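Local coordinates for glycosyl hydrolase family 2, TIM barrel domain protein (Faecalibacterium prausnitzii A2-165, PDB 6ED2) that probably hydrolyses beta-glucuronides, acting as a gut bacterial beta-glucuronidase of glycosyl hydrolase family 2, at residues A[38-43]-A[103-108]; A[55-60]-A[120-125]; A[184-189]-A[586-591]; A[407-412]-A[450-455]; A[534-539]-A[562-567]. All coordinates share one frame; numbering follows the deposited sequence.

Contact 1 of 5, residues A[38-43]-A[103-108]; sequences RLIGLD and AEWSGW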
# COMPACT_ATOMS: atom_id res chain seq x y z
N ARG A 38 25.81 -23.97 36.75
CA ARG A 38 26.40 -23.45 35.52
C ARG A 38 25.34 -23.43 34.43
O ARG A 38 24.41 -24.25 34.43
CB ARG A 38 27.61 -24.27 35.09
CG ARG A 38 28.64 -24.43 36.19
CD ARG A 38 28.99 -23.09 36.81
NE ARG A 38 29.88 -23.24 37.97
CZ ARG A 38 29.64 -22.76 39.20
NH1 ARG A 38 28.52 -22.09 39.46
NH2 ARG A 38 30.53 -22.95 40.17
N LEU A 39 25.49 -22.50 33.50
CA LEU A 39 24.49 -22.27 32.46
C LEU A 39 25.20 -21.88 31.16
O LEU A 39 25.94 -20.90 31.12
CB LEU A 39 23.52 -21.17 32.90
CG LEU A 39 22.38 -20.90 31.92
CD1 LEU A 39 21.59 -22.16 31.69
CD2 LEU A 39 21.50 -19.77 32.42
N ILE A 40 24.93 -22.63 30.10
CA ILE A 40 25.51 -22.36 28.79
C ILE A 40 24.40 -22.40 27.74
O ILE A 40 23.77 -23.44 27.55
CB ILE A 40 26.62 -23.36 28.43
CG1 ILE A 40 27.76 -23.27 29.44
CG2 ILE A 40 27.14 -23.10 27.00
CD1 ILE A 40 28.95 -24.16 29.11
N GLY A 41 24.18 -21.28 27.05
CA GLY A 41 23.20 -21.27 25.98
C GLY A 41 23.71 -22.01 24.75
O GLY A 41 24.89 -21.97 24.42
N LEU A 42 22.79 -22.70 24.08
CA LEU A 42 23.10 -23.45 22.87
C LEU A 42 22.41 -22.88 21.64
O LEU A 42 22.35 -23.55 20.61
CB LEU A 42 22.73 -24.92 23.04
CG LEU A 42 23.34 -25.71 24.22
CD1 LEU A 42 22.88 -27.15 24.16
CD2 LEU A 42 24.86 -25.67 24.18
N ASP A 43 21.85 -21.67 21.74
CA ASP A 43 21.23 -21.06 20.58
C ASP A 43 22.28 -20.79 19.51
O ASP A 43 23.45 -20.56 19.82
CB ASP A 43 20.53 -19.74 20.96
CG ASP A 43 19.40 -19.94 21.98
OD1 ASP A 43 19.02 -21.12 22.22
OD2 ASP A 43 18.91 -18.92 22.54
N ALA A 103 35.64 -30.89 31.34
CA ALA A 103 36.12 -31.89 32.29
C ALA A 103 35.68 -31.54 33.71
O ALA A 103 35.27 -32.43 34.47
CB ALA A 103 37.64 -32.00 32.22
N GLU A 104 35.77 -30.27 34.08
CA GLU A 104 35.50 -29.77 35.41
C GLU A 104 34.00 -29.73 35.76
O GLU A 104 33.65 -29.21 36.83
CB GLU A 104 36.12 -28.38 35.58
CG GLU A 104 35.47 -27.28 34.74
CD GLU A 104 36.13 -27.06 33.36
OE1 GLU A 104 37.01 -27.87 32.95
OE2 GLU A 104 35.76 -26.06 32.70
N TRP A 105 33.13 -30.25 34.90
CA TRP A 105 31.73 -30.50 35.24
C TRP A 105 31.51 -31.89 35.82
O TRP A 105 30.39 -32.18 36.28
CB TRP A 105 30.85 -30.29 34.01
CG TRP A 105 30.58 -28.85 33.77
CD1 TRP A 105 31.22 -27.80 34.35
CD2 TRP A 105 29.58 -28.29 32.91
NE1 TRP A 105 30.68 -26.62 33.90
CE2 TRP A 105 29.69 -26.90 33.00
CE3 TRP A 105 28.61 -28.84 32.06
CZ2 TRP A 105 28.85 -26.04 32.30
CZ3 TRP A 105 27.79 -28.00 31.36
CH2 TRP A 105 27.92 -26.60 31.48
N SER A 106 32.52 -32.76 35.80
CA SER A 106 32.42 -34.09 36.39
C SER A 106 31.92 -34.00 37.83
O SER A 106 32.40 -33.19 38.62
CB SER A 106 33.79 -34.77 36.35
OG SER A 106 33.66 -36.18 36.24
N GLY A 107 30.94 -34.83 38.16
CA GLY A 107 30.33 -34.80 39.47
C GLY A 107 29.07 -33.95 39.57
O GLY A 107 28.29 -34.13 40.51
N TRP A 108 28.86 -33.03 38.64
CA TRP A 108 27.60 -32.31 38.53
C TRP A 108 26.60 -33.15 37.75
O TRP A 108 26.97 -34.02 36.96
CB TRP A 108 27.81 -31.00 37.79
CG TRP A 108 28.01 -29.76 38.56
CD1 TRP A 108 27.05 -28.91 39.00
CD2 TRP A 108 29.26 -29.13 38.86
NE1 TRP A 108 27.62 -27.81 39.61
CE2 TRP A 108 28.98 -27.93 39.53
CE3 TRP A 108 30.60 -29.49 38.66
CZ2 TRP A 108 29.98 -27.07 39.99
CZ3 TRP A 108 31.59 -28.64 39.12
CH2 TRP A 108 31.27 -27.45 39.78
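Arg38 and Ile40 lay their side chains against the indole of Trp105. The apolar contacts come first. Ile40 CD1 lies 3.6 Å from Trp105 CH2, at the far corner of the six-membered ring. Arg38 uses its aliphatic stem: CB is 3.5 Å from Trp105 CZ2, and CG is 3.8 Å from Trp105 NE1. Strand 38-41 turns both side chains to the same side, and the indole of Trp105 crosses both at a slant.

The polar groups look elsewhere. Arg38 is bent at its second torsion (chi2 -50°), which takes the guanidinium off the indole; the two planes stand 61° apart. Arg38 NH2 passes Trp108 at 4.2 Å from its CZ2, a loose approach. Arg38 NH1 bonds to Thr35 O, and NE forms a salt bridge with Glu104 of the second subunit. Trp108 NE1 bonds to Thr36 O.

The backbone of 103-108 presents both indoles. A 3-10 segment leads into a type II turn from Trp105 to Trp108, closed by Trp108 N on Trp105 O at 2.9 Å. Gly107 sits in it with positive phi, where any CB would crowd the carbonyl O of Ser106. This loop joins two strands of the antiparallel beta-sandwich domain common to the family. Replacing Trp105 by alanine would probably open a gap beside Ile40 and let the Arg38 stem shift, disturbing its reach to the second subunit.

The chemistry is therefore divided: the stem of Arg38 packs inside one chain while its charge is paired across the subunit interface.

Contact 2 of 5, residues A[55-60]-A[120-125]; sequences KGVEAG and RARVFV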
# COMPACT_ATOMS: atom_id res chain seq x y z
N LYS A 55 12.23 -42.29 8.49
CA LYS A 55 13.22 -43.36 8.56
C LYS A 55 14.43 -43.04 9.43
O LYS A 55 15.30 -43.89 9.60
CB LYS A 55 13.69 -43.71 7.14
CG LYS A 55 14.55 -42.67 6.47
CD LYS A 55 14.72 -43.02 4.99
CE LYS A 55 15.92 -42.30 4.36
NZ LYS A 55 15.73 -42.04 2.89
N GLY A 56 14.47 -41.85 10.04
CA GLY A 56 15.72 -41.39 10.64
C GLY A 56 16.20 -42.26 11.79
O GLY A 56 17.41 -42.46 11.96
N VAL A 57 15.29 -42.74 12.63
CA VAL A 57 15.72 -43.50 13.80
C VAL A 57 16.39 -44.79 13.35
O VAL A 57 17.53 -45.09 13.74
CB VAL A 57 14.54 -43.77 14.76
CG1 VAL A 57 14.99 -44.65 15.93
CG2 VAL A 57 13.98 -42.46 15.29
N GLU A 58 15.72 -45.55 12.48
CA GLU A 58 16.29 -46.82 12.03
C GLU A 58 17.54 -46.60 11.19
O GLU A 58 18.49 -47.39 11.28
CB GLU A 58 15.23 -47.59 11.25
CG GLU A 58 15.61 -49.03 10.98
CD GLU A 58 14.92 -49.57 9.74
OE1 GLU A 58 13.67 -49.58 9.71
OE2 GLU A 58 15.64 -49.95 8.78
N ALA A 59 17.58 -45.54 10.39
CA ALA A 59 18.72 -45.30 9.51
C ALA A 59 19.92 -44.71 10.23
O ALA A 59 20.96 -44.55 9.61
CB ALA A 59 18.32 -44.39 8.35
N GLY A 60 19.81 -44.39 11.52
CA GLY A 60 20.95 -43.88 12.26
C GLY A 60 21.17 -42.38 12.22
O GLY A 60 22.29 -41.93 12.50
N ARG A 120 6.18 -31.94 19.30
CA ARG A 120 6.62 -33.04 20.15
C ARG A 120 8.07 -33.34 19.79
O ARG A 120 8.54 -32.96 18.71
CB ARG A 120 5.74 -34.29 19.97
CG ARG A 120 5.65 -34.82 18.51
CD ARG A 120 4.43 -35.75 18.32
NE ARG A 120 3.24 -35.08 18.83
CZ ARG A 120 2.43 -34.33 18.08
NH1 ARG A 120 2.65 -34.18 16.78
NH2 ARG A 120 1.39 -33.75 18.65
N ALA A 121 8.77 -34.02 20.69
CA ALA A 121 10.21 -34.19 20.51
C ALA A 121 10.69 -35.51 21.11
O ALA A 121 10.19 -35.96 22.15
CB ALA A 121 10.98 -33.03 21.14
N ARG A 122 11.65 -36.12 20.43
CA ARG A 122 12.48 -37.20 20.97
C ARG A 122 13.93 -36.73 20.90
O ARG A 122 14.42 -36.38 19.82
CB ARG A 122 12.29 -38.50 20.19
CG ARG A 122 10.86 -39.04 20.26
CD ARG A 122 10.64 -40.21 19.35
NE ARG A 122 11.53 -41.33 19.66
CZ ARG A 122 11.66 -42.40 18.88
NH1 ARG A 122 10.95 -42.47 17.75
NH2 ARG A 122 12.48 -43.38 19.22
N VAL A 123 14.60 -36.70 22.05
CA VAL A 123 15.94 -36.14 22.16
C VAL A 123 16.94 -37.28 22.30
O VAL A 123 16.76 -38.18 23.14
CB VAL A 123 16.03 -35.16 23.34
CG1 VAL A 123 17.46 -34.65 23.52
CG2 VAL A 123 15.05 -34.01 23.11
N PHE A 124 17.99 -37.23 21.49
CA PHE A 124 19.10 -38.17 21.54
C PHE A 124 20.38 -37.41 21.83
O PHE A 124 20.61 -36.33 21.28
CB PHE A 124 19.24 -38.95 20.23
CG PHE A 124 17.98 -39.65 19.80
CD1 PHE A 124 17.83 -41.01 20.02
CD2 PHE A 124 16.95 -38.95 19.17
CE1 PHE A 124 16.67 -41.66 19.63
CE2 PHE A 124 15.79 -39.60 18.78
CZ PHE A 124 15.65 -40.96 19.01
N VAL A 125 21.21 -37.98 22.70
CA VAL A 125 22.56 -37.49 22.93
C VAL A 125 23.52 -38.63 22.63
O VAL A 125 23.38 -39.74 23.17
CB VAL A 125 22.74 -36.93 24.34
CG1 VAL A 125 24.21 -36.74 24.68
CG2 VAL A 125 21.99 -35.62 24.45
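Val57 points one methyl, CG2, at two side chains of strand 120-125, Arg122 and Phe124. The strand belongs to the antiparallel beta-sandwich of the sugar-binding domain, and Val57 sits on the short, weakly bonded helix 56-59 that lies over it. Arg122 and Phe124 are two apart along the strand, so both turn toward the helix.

Val57 and Arg122 cross at about a right angle. The arginine runs out from the strand and bends at its third torsion (chi3 60°), which brings NH1 to 3.9 Å from Val57 CG2. Phe124 approaches the same methyl more loosely, with CZ 4.3 Å from Val57 CG2. This is a small van der Waals contact near the surface.

The charge of Arg122 is directed elsewhere, since NE forms a salt bridge with Glu129 on the adjoining strand. Leu159, on the strand at the other side, touches both Val57 and Arg122. At its start the helix is tied by Gly56 N to Asp51. It ends in a Schellman motif at Gly60, whose phi is positive, with Gly60 N 3.3 Å from Val57 O.

Contact 3 of 5, residues A[184-189]-A[586-591]; sequences AAPYFD and QTTEGI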
# COMPACT_ATOMS: atom_id res chain seq x y z
N ALA A 184 -0.83 -29.92 7.20
CA ALA A 184 -1.56 -29.72 8.45
C ALA A 184 -2.87 -29.00 8.17
O ALA A 184 -2.93 -28.08 7.35
CB ALA A 184 -0.73 -28.92 9.45
N ALA A 185 -3.93 -29.44 8.85
CA ALA A 185 -5.27 -28.86 8.72
C ALA A 185 -5.74 -28.47 10.11
O ALA A 185 -6.47 -29.22 10.77
CB ALA A 185 -6.24 -29.85 8.07
N PRO A 186 -5.35 -27.29 10.59
CA PRO A 186 -5.69 -26.90 11.96
C PRO A 186 -7.18 -26.67 12.13
O PRO A 186 -7.86 -26.26 11.20
CB PRO A 186 -4.91 -25.59 12.17
CG PRO A 186 -3.93 -25.51 11.04
CD PRO A 186 -4.55 -26.26 9.90
N TYR A 187 -7.67 -26.94 13.34
CA TYR A 187 -8.98 -26.45 13.75
C TYR A 187 -8.88 -25.07 14.37
O TYR A 187 -9.84 -24.61 14.99
CB TYR A 187 -9.67 -27.39 14.75
CG TYR A 187 -9.89 -28.80 14.27
CD1 TYR A 187 -9.81 -29.14 12.92
CD2 TYR A 187 -10.19 -29.82 15.18
CE1 TYR A 187 -10.01 -30.44 12.49
CE2 TYR A 187 -10.38 -31.11 14.77
CZ TYR A 187 -10.29 -31.42 13.43
OH TYR A 187 -10.50 -32.71 13.03
N PHE A 188 -7.72 -24.43 14.23
CA PHE A 188 -7.46 -23.14 14.84
C PHE A 188 -7.03 -22.14 13.78
O PHE A 188 -6.65 -22.50 12.66
CB PHE A 188 -6.40 -23.23 15.96
CG PHE A 188 -5.19 -24.02 15.59
CD1 PHE A 188 -4.10 -23.41 14.95
CD2 PHE A 188 -5.12 -25.38 15.89
CE1 PHE A 188 -2.95 -24.15 14.62
CE2 PHE A 188 -3.99 -26.13 15.55
CZ PHE A 188 -2.90 -25.52 14.92
N ASP A 189 -7.14 -20.85 14.07
CA ASP A 189 -6.95 -19.88 12.99
C ASP A 189 -5.48 -19.69 12.62
O ASP A 189 -5.18 -19.44 11.46
CB ASP A 189 -7.60 -18.54 13.37
CG ASP A 189 -7.72 -17.56 12.20
OD1 ASP A 189 -8.09 -16.38 12.42
OD2 ASP A 189 -7.46 -17.96 11.04
N GLN A 586 0.23 -14.39 11.25
CA GLN A 586 0.09 -15.36 10.17
C GLN A 586 -0.94 -16.44 10.51
O GLN A 586 -0.96 -16.98 11.62
CB GLN A 586 1.42 -16.03 9.86
CG GLN A 586 1.44 -16.66 8.48
CD GLN A 586 1.21 -15.61 7.42
OE1 GLN A 586 1.86 -14.57 7.43
NE2 GLN A 586 0.26 -15.86 6.52
N THR A 587 -1.76 -16.76 9.53
CA THR A 587 -2.74 -17.84 9.55
C THR A 587 -2.45 -18.77 8.39
O THR A 587 -1.60 -18.49 7.54
CB THR A 587 -4.17 -17.30 9.44
OG1 THR A 587 -4.37 -16.77 8.12
CG2 THR A 587 -4.42 -16.19 10.48
N THR A 588 -3.19 -19.88 8.32
CA THR A 588 -3.16 -20.68 7.11
C THR A 588 -3.75 -19.90 5.94
O THR A 588 -4.45 -18.89 6.13
CB THR A 588 -3.94 -21.98 7.31
OG1 THR A 588 -5.26 -21.64 7.77
CG2 THR A 588 -3.27 -22.84 8.37
N GLU A 589 -3.45 -20.35 4.72
CA GLU A 589 -3.97 -19.69 3.53
C GLU A 589 -5.48 -19.87 3.43
O GLU A 589 -6.03 -20.90 3.83
CB GLU A 589 -3.33 -20.26 2.26
CG GLU A 589 -1.85 -19.98 2.10
CD GLU A 589 -1.34 -20.26 0.69
OE1 GLU A 589 -2.00 -19.86 -0.30
OE2 GLU A 589 -0.26 -20.88 0.56
N GLY A 590 -6.16 -18.86 2.89
CA GLY A 590 -7.60 -18.95 2.64
C GLY A 590 -8.12 -17.66 2.03
O GLY A 590 -7.49 -16.60 2.11
N ILE A 591 -9.32 -17.77 1.44
CA ILE A 591 -9.87 -16.58 0.80
C ILE A 591 -10.24 -15.52 1.83
O ILE A 591 -10.36 -14.35 1.47
CB ILE A 591 -11.08 -16.90 -0.11
CG1 ILE A 591 -12.30 -17.36 0.71
CG2 ILE A 591 -10.75 -17.95 -1.18
CD1 ILE A 591 -13.53 -17.58 -0.17
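Thr587 meets Asp189 first through its CB, which lies 3.1 Å from Asp189 O. From CB the side chain forks. The methyl, CG2, stays on Asp189: it is 3.5 Å from Asp189 O. It also comes within 3.6 Å of Asp189 OD2 in one of two conformers of Asp189, so that contact is doubtful. The hydroxyl goes the other way. The first torsion (chi1 69°) swings OG1 back over the main chain, and it donates to Thr588 O at 2.9 Å, tilted 25° out of the carbonyl plane. That bond ties the residue to its own loop.

The loop 586-591 follows the last strand of the TIM barrel, 574-580. Its partner comes from the sugar-binding domain, where strand 182-186 forms a hairpin with strand 172-176. The contact thus joins two domains of the chain.

One step on, Thr588 CG2 points at Pro186 CG, 3.8 Å away. Pro186 CB in turn sits over the centre of one face of the Phe188 ring. Asp189 OD1 forms a salt bridge with Arg593, and a bound magnesium ion lies about 4 Å from the Asp189 side chain. Further along the loop, Glu589 OE1 hydrogen-bonds to Met551 N of the third subunit.

Contact 4 of 5, residues A[407-412]-A[450-455]; sequences ETTPAL and EEYFKP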
# COMPACT_ATOMS: atom_id res chain seq x y z
N GLU A 407 -14.88 -40.39 21.13
CA GLU A 407 -14.19 -41.47 21.83
C GLU A 407 -12.81 -41.05 22.32
O GLU A 407 -12.32 -41.59 23.31
CB GLU A 407 -14.05 -42.68 20.89
CG GLU A 407 -13.24 -42.37 19.61
CD GLU A 407 -13.17 -43.52 18.59
OE1 GLU A 407 -13.75 -44.61 18.82
OE2 GLU A 407 -12.52 -43.31 17.53
N THR A 408 -12.17 -40.10 21.65
CA THR A 408 -10.79 -39.73 21.97
C THR A 408 -10.70 -38.73 23.11
O THR A 408 -9.58 -38.41 23.54
CB THR A 408 -10.12 -39.17 20.72
OG1 THR A 408 -10.97 -38.18 20.13
CG2 THR A 408 -9.87 -40.27 19.70
N THR A 409 -11.83 -38.24 23.61
CA THR A 409 -11.85 -37.25 24.68
C THR A 409 -11.01 -37.62 25.91
O THR A 409 -10.35 -36.72 26.45
CB THR A 409 -13.31 -36.99 25.09
OG1 THR A 409 -14.08 -36.65 23.92
CG2 THR A 409 -13.42 -35.86 26.14
N PRO A 410 -10.99 -38.87 26.41
CA PRO A 410 -10.15 -39.15 27.59
C PRO A 410 -8.68 -38.90 27.32
O PRO A 410 -7.97 -38.40 28.21
CB PRO A 410 -10.43 -40.63 27.90
CG PRO A 410 -11.78 -40.90 27.31
CD PRO A 410 -11.81 -40.05 26.05
N ALA A 411 -8.20 -39.24 26.12
CA ALA A 411 -6.81 -38.97 25.76
C ALA A 411 -6.54 -37.47 25.67
O ALA A 411 -5.53 -36.98 26.18
CB ALA A 411 -6.46 -39.67 24.44
N LEU A 412 -7.46 -36.73 25.04
CA LEU A 412 -7.32 -35.28 24.98
C LEU A 412 -7.24 -34.68 26.38
O LEU A 412 -6.36 -33.86 26.67
CB LEU A 412 -8.48 -34.67 24.20
CG LEU A 412 -8.45 -33.15 24.08
CD1 LEU A 412 -7.23 -32.69 23.27
CD2 LEU A 412 -9.75 -32.68 23.42
N GLU A 450 -19.60 -30.72 30.57
CA GLU A 450 -19.43 -30.67 32.02
C GLU A 450 -18.46 -31.73 32.51
O GLU A 450 -17.62 -31.47 33.37
CB GLU A 450 -20.77 -30.84 32.73
CG GLU A 450 -21.81 -29.81 32.37
CD GLU A 450 -22.85 -30.35 31.39
OE1 GLU A 450 -22.46 -30.90 30.30
OE2 GLU A 450 -24.05 -30.21 31.71
N GLU A 451 -18.55 -32.95 31.97
CA GLU A 451 -17.62 -34.00 32.36
C GLU A 451 -16.18 -33.62 32.01
O GLU A 451 -15.24 -34.05 32.69
CB GLU A 451 -18.01 -35.32 31.70
CG GLU A 451 -19.36 -35.93 32.17
CD GLU A 451 -20.60 -35.28 31.53
OE1 GLU A 451 -20.49 -34.25 30.80
OE2 GLU A 451 -21.72 -35.81 31.76
N TYR A 452 -16.00 -32.82 30.97
CA TYR A 452 -14.66 -32.39 30.58
C TYR A 452 -14.20 -31.21 31.43
O TYR A 452 -13.09 -31.23 31.97
CB TYR A 452 -14.65 -32.03 29.09
CG TYR A 452 -13.26 -31.86 28.53
CD1 TYR A 452 -12.57 -32.95 28.02
CD2 TYR A 452 -12.64 -30.63 28.53
CE1 TYR A 452 -11.29 -32.81 27.51
CE2 TYR A 452 -11.35 -30.48 28.02
CZ TYR A 452 -10.68 -31.58 27.52
OH TYR A 452 -9.41 -31.44 27.04
N PHE A 453 -15.06 -30.19 31.59
CA PHE A 453 -14.65 -28.96 32.27
C PHE A 453 -14.41 -29.18 33.76
O PHE A 453 -13.50 -28.57 34.34
CB PHE A 453 -15.71 -27.86 32.10
CG PHE A 453 -15.67 -27.14 30.77
CD1 PHE A 453 -15.92 -25.78 30.71
CD2 PHE A 453 -15.40 -27.82 29.60
CE1 PHE A 453 -15.91 -25.11 29.49
CE2 PHE A 453 -15.39 -27.17 28.38
CZ PHE A 453 -15.64 -25.82 28.32
N LYS A 454 -15.25 -29.99 34.41
CA LYS A 454 -15.23 -30.07 35.87
C LYS A 454 -13.86 -30.47 36.40
O LYS A 454 -13.30 -29.72 37.22
CB LYS A 454 -16.32 -31.02 36.38
CG LYS A 454 -16.38 -31.17 37.91
CD LYS A 454 -17.59 -32.03 38.31
CE LYS A 454 -17.69 -32.25 39.82
NZ LYS A 454 -17.30 -33.66 40.09
N PRO A 455 -13.25 -31.57 35.97
CA PRO A 455 -11.91 -31.88 36.48
C PRO A 455 -10.85 -30.86 36.08
O PRO A 455 -9.90 -30.66 36.85
CB PRO A 455 -11.61 -33.27 35.88
CG PRO A 455 -12.45 -33.31 34.64
CD PRO A 455 -13.71 -32.58 34.99
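Tyr452 reaches between Thr409 and Leu412 on the facing helix. Thr409 meets the ring near its base: its methyl CG2 is 3.6 Å from Tyr452 CD1 and 4.0 Å from CE1. Leu412 takes the far end, with CG 3.6 Å from Tyr452 OH, and the two side chains cross at about a right angle. Leu412 CD2 is 4.3 Å from Tyr452 CZ.

Rotation at the first torsion sets this up. Tyr452 places CG opposite its backbone N (chi1 -167°), which extends the ring from its helix toward the other. Thr409 turns its methyl to the tyrosine and keeps OG1 beside its own backbone N, where it bonds to Lys406 O. The phenol hydroxyl is buried among carbons but has a polar partner, His416 ND1, about one helical turn beyond Leu412. That bond helps fix the ring.

Further out, Phe404 meets the Tyr452 ring with planes at about 35°, and Phe383 touches both Tyr452 and Leu412. The two helices, 409-427 and 449-463, are successive outer helices of the TIM barrel. Strand 433-440 runs between them in sequence, and its Leu439 touches Tyr452 from the barrel side.

Contact 5 of 5, residues A[534-539]-A[562-567]; sequences TEYGTD and EMTHAV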
# COMPACT_ATOMS: atom_id res chain seq x y z
N THR A 534 -12.41 -10.97 25.49
CA THR A 534 -11.08 -11.41 25.14
C THR A 534 -10.83 -11.39 23.64
O THR A 534 -9.67 -11.54 23.23
CB THR A 534 -10.83 -12.82 25.69
OG1 THR A 534 -12.01 -13.61 25.53
CG2 THR A 534 -10.47 -12.75 27.17
N GLU A 535 -11.86 -11.23 22.82
CA GLU A 535 -11.67 -10.96 21.40
C GLU A 535 -12.81 -10.10 20.88
O GLU A 535 -13.95 -10.21 21.34
CB GLU A 535 -11.61 -12.24 20.54
CG GLU A 535 -10.42 -13.10 20.86
CD GLU A 535 -10.22 -14.20 19.88
OE1 GLU A 535 -10.76 -14.10 18.76
OE2 GLU A 535 -9.51 -15.17 20.25
N TYR A 536 -12.47 -9.26 19.91
CA TYR A 536 -13.34 -8.43 19.10
C TYR A 536 -12.44 -7.59 18.19
O TYR A 536 -11.26 -7.38 18.49
CB TYR A 536 -14.26 -7.55 19.95
CG TYR A 536 -13.58 -6.46 20.77
CD1 TYR A 536 -13.68 -5.12 20.39
CD2 TYR A 536 -12.89 -6.75 21.94
CE1 TYR A 536 -13.09 -4.11 21.13
CE2 TYR A 536 -12.31 -5.75 22.71
CZ TYR A 536 -12.42 -4.43 22.30
OH TYR A 536 -11.84 -3.40 23.04
N GLY A 537 -12.99 -7.17 17.05
CA GLY A 537 -12.22 -6.42 16.08
C GLY A 537 -12.60 -6.72 14.64
O GLY A 537 -13.46 -7.57 14.37
N THR A 538 -11.97 -6.03 13.69
CA THR A 538 -12.24 -6.25 12.28
C THR A 538 -10.91 -6.26 11.55
O THR A 538 -9.96 -5.58 11.94
CB THR A 538 -13.15 -5.16 11.65
OG1 THR A 538 -12.42 -3.92 11.51
CG2 THR A 538 -14.40 -4.93 12.46
N ASP A 539 -10.86 -7.04 10.48
CA ASP A 539 -9.71 -6.99 9.60
C ASP A 539 -9.71 -5.62 8.93
O ASP A 539 -10.74 -5.15 8.45
CB ASP A 539 -9.77 -8.10 8.56
CG ASP A 539 -9.53 -9.47 9.16
OD1 ASP A 539 -8.38 -9.98 9.08
OD2 ASP A 539 -10.48 -10.07 9.69
N GLU A 562 -16.09 1.96 18.14
CA GLU A 562 -16.89 2.91 18.91
C GLU A 562 -18.23 2.30 19.29
O GLU A 562 -18.70 2.47 20.42
CB GLU A 562 -17.08 4.20 18.12
CG GLU A 562 -15.77 4.98 17.93
CD GLU A 562 -15.99 6.42 17.51
OE1 GLU A 562 -17.16 6.84 17.35
OE2 GLU A 562 -14.97 7.14 17.34
N MET A 563 -18.87 1.60 18.35
CA MET A 563 -20.11 0.92 18.68
C MET A 563 -19.87 -0.13 19.76
O MET A 563 -20.57 -0.17 20.78
CB MET A 563 -20.72 0.29 17.44
CG MET A 563 -22.04 -0.42 17.72
SD MET A 563 -21.85 -2.14 18.29
CE MET A 563 -21.30 -2.95 16.80
N THR A 564 -18.85 -0.98 19.55
CA THR A 564 -18.55 -2.06 20.47
C THR A 564 -18.29 -1.53 21.88
O THR A 564 -18.83 -2.06 22.86
CB THR A 564 -17.35 -2.86 19.95
OG1 THR A 564 -17.65 -3.35 18.63
CG2 THR A 564 -17.05 -4.08 20.84
N HIS A 565 -17.52 -0.45 22.00
CA HIS A 565 -17.20 0.06 23.32
C HIS A 565 -18.41 0.69 23.99
O HIS A 565 -18.53 0.65 25.22
CB HIS A 565 -16.05 1.08 23.24
CG HIS A 565 -14.74 0.46 22.85
ND1 HIS A 565 -13.78 1.14 22.12
CD2 HIS A 565 -14.23 -0.77 23.08
CE1 HIS A 565 -12.74 0.34 21.93
NE2 HIS A 565 -12.99 -0.82 22.50
N ALA A 566 -19.32 1.27 23.20
CA ALA A 566 -20.56 1.78 23.77
C ALA A 566 -21.39 0.66 24.38
O ALA A 566 -21.97 0.82 25.45
CB ALA A 566 -21.36 2.53 22.71
N VAL A 567 -21.42 -0.51 23.73
CA VAL A 567 -22.03 -1.68 24.35
C VAL A 567 -21.31 -2.03 25.64
O VAL A 567 -21.94 -2.14 26.71
CB VAL A 567 -22.07 -2.86 23.37
CG1 VAL A 567 -22.67 -4.07 24.05
CG2 VAL A 567 -22.87 -2.48 22.11
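Tyr536 and Thr564 are the nearest backbone points, with CA atoms 8.3 Å apart, where the chain leaves strand 534-535 still extended and faces helix 562-567. Tyr536 bridges this gap. Its first torsion (chi1 67°) tucks CG over the backbone and sends the ring out toward the helix.

Two helix residues receive it. Thr564 CG2 lies 3.6 Å from Tyr536 CD1, an apolar contact low on the ring. Thr564 OG1 turns back to its own helix and bonds to Tyr560 O. His565 takes the tip. Tyr536 OH and His565 NE2 form a hydrogen bond of 2.9 Å, in which either could be the donor. The hydroxyl lies in the plane of the imidazole, at its edge. The two rings stand nearly perpendicular, 83° between planes, and touch at their borders without stacking.

The contact belongs to the beta-alpha-beta unit of strand 531-535, helix 554-570 and strand 574-580 in the TIM barrel. Phe568 packs edge-to-face with Tyr536. Glu577 of the next strand touches both Tyr536 and His565, and Leu614 of helix 610-621 touches His565.

A phenylalanine in place of Tyr536 would probably keep the touch on Thr564 but leave His565 NE2 without this buried partner and the imidazole freer to turn.

All three touching side chains are buried. The bond therefore lets two polar groups satisfy each other inside the barrel wall, and it adds a specific polar link between strand end and helix to the apolar packing.

Contacts 1 and 2 belong to the beta-sandwich domain and reach the same antiparallel sheet, with centres about 24 Å apart. Both are partly buried, and in each an arginine packs through its side chain while its charge is paired elsewhere, within the chain in contact 2 and across subunits in contact 1. Contacts 4 and 5 are buried in the TIM barrel, about 32 Å apart between centres. Each centres on a tyrosine, but its hydroxyl is satisfied outside the two segments in contact 4 and across them in contact 5. Contact 3, partly buried, joins the two domains, and contacts 4 and 5 lie within the loop it closes.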